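Long-range contact in tonb-dependent siderophore receptor (Acinetobacter baumannii, PDB 5FR8), which probably takes up iron across the outer membrane by binding ferric siderophores, and may recognise ferric enterobactin with micromolar affinity: residues R378-K389 with G403-R411. Numbering follows the deposited sequence.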
loop_
_atom_site.group_PDB
_atom_site.type_symbol
_atom_site.label_atom_id
_atom_site.label_comp_id
_atom_site.label_asym_id
_atom_site.label_seq_id
_atom_site.Cartn_x
_atom_site.Cartn_y
_atom_site.Cartn_z
ATOM N N ARG A 378 -13.460 -14.887 -2.366
ATOM C CA ARG A 378 -14.701 -15.007 -1.559
ATOM C C ARG A 378 -14.590 -14.249 -0.245
ATOM O O ARG A 378 -13.592 -14.338 0.462
ATOM C CB ARG A 378 -15.061 -16.456 -1.287
ATOM C CG ARG A 378 -15.164 -17.285 -2.547
ATOM C CD ARG A 378 -16.449 -18.084 -2.548
ATOM N NE ARG A 378 -16.241 -19.385 -3.156
ATOM C CZ ARG A 378 -15.589 -20.375 -2.560
ATOM N NH1 ARG A 378 -15.073 -20.206 -1.344
ATOM N NH2 ARG A 378 -15.448 -21.537 -3.182
ATOM N N PHE A 379 -15.625 -13.492 0.079
ATOM C CA PHE A 379 -15.585 -12.607 1.231
ATOM C C PHE A 379 -16.855 -12.761 2.050
ATOM O O PHE A 379 -17.943 -12.686 1.517
ATOM C CB PHE A 379 -15.461 -11.174 0.724
ATOM C CG PHE A 379 -15.166 -10.152 1.794
ATOM C CD1 PHE A 379 -14.125 -10.343 2.692
ATOM C CD2 PHE A 379 -15.891 -8.969 1.853
ATOM C CE1 PHE A 379 -13.830 -9.387 3.647
ATOM C CE2 PHE A 379 -15.612 -8.019 2.824
ATOM C CZ PHE A 379 -14.581 -8.231 3.727
ATOM N N LYS A 380 -16.705 -13.012 3.338
ATOM C CA LYS A 380 -17.822 -12.948 4.300
ATOM C C LYS A 380 -17.616 -11.690 5.165
ATOM O O LYS A 380 -16.515 -11.496 5.738
ATOM C CB LYS A 380 -17.895 -14.242 5.150
ATOM C CG LYS A 380 -19.245 -14.529 5.824
ATOM C CD LYS A 380 -19.234 -15.634 6.903
ATOM C CE LYS A 380 -20.598 -16.350 7.098
ATOM N NZ LYS A 380 -20.497 -17.790 7.551
ATOM N N ASP A 381 -18.642 -10.823 5.203
ATOM C CA ASP A 381 -18.695 -9.655 6.117
ATOM C C ASP A 381 -20.142 -9.394 6.546
ATOM O O ASP A 381 -20.959 -8.914 5.759
ATOM C CB ASP A 381 -18.113 -8.403 5.461
ATOM C CG ASP A 381 -18.088 -7.171 6.401
ATOM O OD1 ASP A 381 -18.904 -7.112 7.359
ATOM O OD2 ASP A 381 -17.253 -6.251 6.155
ATOM N N ASN A 382 -20.456 -9.736 7.794
ATOM C CA ASN A 382 -21.825 -9.640 8.279
ATOM C C ASN A 382 -22.092 -8.444 9.177
ATOM O O ASN A 382 -23.224 -8.218 9.590
ATOM C CB ASN A 382 -22.244 -10.923 8.989
ATOM C CG ASN A 382 -23.735 -11.142 8.904
ATOM O OD1 ASN A 382 -24.279 -11.289 7.811
ATOM N ND2 ASN A 382 -24.413 -11.116 10.045
ATOM N N VAL A 383 -21.062 -7.668 9.469
ATOM C CA VAL A 383 -21.228 -6.495 10.311
ATOM C C VAL A 383 -21.356 -5.171 9.480
ATOM O O VAL A 383 -22.087 -4.255 9.877
ATOM C CB VAL A 383 -20.100 -6.453 11.365
ATOM C CG1 VAL A 383 -18.763 -6.109 10.714
ATOM C CG2 VAL A 383 -20.446 -5.481 12.496
ATOM N N SER A 384 -20.693 -5.080 8.325
ATOM C CA SER A 384 -20.799 -3.891 7.470
ATOM C C SER A 384 -22.019 -3.888 6.544
ATOM O O SER A 384 -22.408 -2.848 5.987
ATOM C CB SER A 384 -19.549 -3.769 6.612
ATOM O OG SER A 384 -18.375 -3.818 7.409
ATOM N N THR A 385 -22.612 -5.063 6.393
ATOM C CA THR A 385 -23.617 -5.313 5.376
ATOM C C THR A 385 -25.021 -5.371 5.982
ATOM O O THR A 385 -25.969 -5.907 5.391
ATOM C CB THR A 385 -23.300 -6.617 4.640
ATOM O OG1 THR A 385 -23.301 -7.705 5.566
ATOM C CG2 THR A 385 -21.918 -6.512 3.969
ATOM N N THR A 386 -25.121 -4.799 7.176
ATOM C CA THR A 386 -26.370 -4.593 7.900
ATOM C C THR A 386 -26.527 -3.113 8.035
ATOM O O THR A 386 -25.660 -2.475 8.633
ATOM C CB THR A 386 -26.244 -5.044 9.352
ATOM O OG1 THR A 386 -26.183 -6.467 9.403
ATOM C CG2 THR A 386 -27.393 -4.514 10.171
ATOM N N GLN A 387 -27.618 -2.572 7.507
ATOM C CA GLN A 387 -27.914 -1.143 7.602
ATOM C C GLN A 387 -29.267 -0.974 6.967
ATOM O O GLN A 387 -29.535 -1.558 5.916
ATOM C CB GLN A 387 -26.919 -0.247 6.847
ATOM C CG GLN A 387 -25.591 0.105 7.529
ATOM C CD GLN A 387 -25.718 0.611 8.965
ATOM O OE1 GLN A 387 -26.044 1.776 9.219
ATOM N NE2 GLN A 387 -25.401 -0.249 9.910
ATOM N N GLY A 388 -30.112 -0.177 7.614
ATOM C CA GLY A 388 -31.452 0.077 7.137
ATOM C C GLY A 388 -32.301 -1.160 7.223
ATOM O O GLY A 388 -33.277 -1.295 6.487
ATOM N N LYS A 389 -31.920 -2.080 8.100
ATOM C CA LYS A 389 -32.786 -3.209 8.427
ATOM C C LYS A 389 -33.658 -2.825 9.617
ATOM O O LYS A 389 -33.166 -2.357 10.648
ATOM C CB LYS A 389 -31.976 -4.459 8.759
ATOM C CG LYS A 389 -31.541 -5.260 7.547
ATOM C CD LYS A 389 -30.908 -6.572 7.981
ATOM C CE LYS A 389 -30.865 -7.581 6.844
ATOM N NZ LYS A 389 -30.006 -8.738 7.207
ATOM N N GLY A 403 -31.631 -10.733 -0.463
ATOM C CA GLY A 403 -30.713 -11.864 -0.588
ATOM C C GLY A 403 -29.610 -11.762 0.443
ATOM O O GLY A 403 -29.570 -10.806 1.228
ATOM N N ASP A 404 -28.702 -12.729 0.443
ATOM C CA ASP A 404 -27.648 -12.739 1.442
ATOM C C ASP A 404 -26.718 -11.594 1.148
ATOM O O ASP A 404 -26.011 -11.628 0.154
ATOM C CB ASP A 404 -26.888 -14.058 1.422
ATOM C CG ASP A 404 -26.043 -14.271 2.683
ATOM O OD1 ASP A 404 -25.875 -13.293 3.441
ATOM O OD2 ASP A 404 -25.559 -15.417 2.913
ATOM N N ARG A 405 -26.744 -10.574 1.998
ATOM C CA ARG A 405 -25.872 -9.405 1.842
ATOM C C ARG A 405 -24.485 -9.617 2.425
ATOM O O ARG A 405 -23.686 -8.700 2.412
ATOM C CB ARG A 405 -26.465 -8.169 2.544
ATOM C CG ARG A 405 -27.790 -7.673 1.976
ATOM C CD ARG A 405 -28.529 -6.729 2.916
ATOM N NE ARG A 405 -27.686 -5.662 3.462
ATOM C CZ ARG A 405 -28.160 -4.547 4.018
ATOM N NH1 ARG A 405 -29.465 -4.342 4.087
ATOM N NH2 ARG A 405 -27.336 -3.631 4.507
ATOM N N SER A 406 -24.197 -10.802 2.951
ATOM C CA SER A 406 -23.003 -10.991 3.780
ATOM C C SER A 406 -21.853 -11.613 3.017
ATOM O O SER A 406 -20.751 -11.708 3.534
ATOM C CB SER A 406 -23.337 -11.855 5.002
ATOM O OG SER A 406 -23.390 -13.240 4.669
ATOM N N LYS A 407 -22.115 -12.064 1.792
ATOM C CA LYS A 407 -21.148 -12.868 1.023
ATOM C C LYS A 407 -20.968 -12.288 -0.344
ATOM O O LYS A 407 -21.936 -12.100 -1.069
ATOM C CB LYS A 407 -21.595 -14.336 0.916
ATOM C CG LYS A 407 -21.844 -14.956 2.281
ATOM C CD LYS A 407 -21.577 -16.447 2.368
ATOM C CE LYS A 407 -21.402 -16.825 3.841
ATOM N NZ LYS A 407 -21.887 -18.190 4.204
ATOM N N MET A 408 -19.721 -12.001 -0.686
ATOM C CA MET A 408 -19.391 -11.359 -1.945
ATOM C C MET A 408 -18.384 -12.202 -2.735
ATOM O O MET A 408 -17.441 -12.753 -2.143
ATOM C CB MET A 408 -18.825 -9.973 -1.640
ATOM C CG MET A 408 -19.891 -9.011 -1.129
ATOM S SD MET A 408 -19.292 -7.766 0.033
ATOM C CE MET A 408 -19.561 -8.561 1.615
ATOM N N GLU A 409 -18.597 -12.301 -4.056
ATOM C CA GLU A 409 -17.713 -13.046 -4.985
ATOM C C GLU A 409 -17.067 -12.096 -5.967
ATOM O O GLU A 409 -17.707 -11.137 -6.397
ATOM C CB GLU A 409 -18.493 -14.090 -5.840
ATOM C CG GLU A 409 -18.870 -15.366 -5.115
ATOM C CD GLU A 409 -18.675 -16.628 -5.955
ATOM O OE1 GLU A 409 -17.737 -16.664 -6.780
ATOM O OE2 GLU A 409 -19.444 -17.606 -5.781
ATOM N N SER A 410 -15.839 -12.412 -6.382
ATOM C CA SER A 410 -15.152 -11.691 -7.475
ATOM C C SER A 410 -14.301 -12.652 -8.289
ATOM O O SER A 410 -13.616 -13.512 -7.734
ATOM C CB SER A 410 -14.261 -10.609 -6.898
ATOM O OG SER A 410 -13.865 -9.727 -7.888
ATOM N N ARG A 411 -14.355 -12.529 -9.610
ATOM C CA ARG A 411 -13.548 -13.376 -10.473
ATOM C C ARG A 411 -12.951 -12.537 -11.598
ATOM O O ARG A 411 -13.641 -11.729 -12.237
ATOM C CB ARG A 411 -14.372 -14.526 -11.036
ATOM C CG ARG A 411 -14.754 -15.579 -10.003
ATOM C CD ARG A 411 -15.661 -16.701 -10.535
ATOM N NE ARG A 411 -16.875 -16.230 -11.205
ATOM C CZ ARG A 411 -17.896 -15.600 -10.616
ATOM N NH1 ARG A 411 -17.887 -15.312 -9.303
ATOM N NH2 ARG A 411 -18.940 -15.237 -11.362
#
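Arg-405 reaches past Thr-385 to the backbone of Gln-387, and its side chain illustrates how two loop segments can be linked just beyond a pair of strands. A bend at chi3 (48°) swings the guanidinium round so that Gln-387 O lies at its edge and in its plane, where NH1 and NH2 each give that oxygen a weak hydrogen bond of 3.3 Å. Nearer the backbone, Thr-385 O sits 2.6 Å from Arg-405 NE; a weak hydrogen bond joins NE to Gly-480 O. Asp-381 N donates to Ser-406 O at 2.8 Å, carrying the backbone bonding one step beyond the bridged pairs. Ser-406 N bonds to Asp-404 OD1 in an Asx turn just before strand 407-411, and Ser-406 OG adds a second bond to the same oxygen from the same face of the carboxylate. Lys-407 runs alongside Lys-380, the two NZ atoms 3.6 Å apart, a pairing whose like charges probably repel. On the other face, Met-408 shares two backbone hydrogen bonds with Phe-379. Its chi2 (149°) places SD at the edge of the Phe-379 ring in a Met-aromatic contact, and chi3 (-92°) turns CE to within 3.7 Å of Phe-379 CD2, with Thr-385 CG2 also close to CE; helix 474-477 adds Met-474 to this cluster. Glu-409 faces Arg-378 more loosely, NE to OE2 being 4.5 Å, and instead salt-bridges Arg-411. Such antiparallel pairing of neighbouring strands, passing into a long connecting loop, is characteristic of the TonB-dependent receptor beta-barrel.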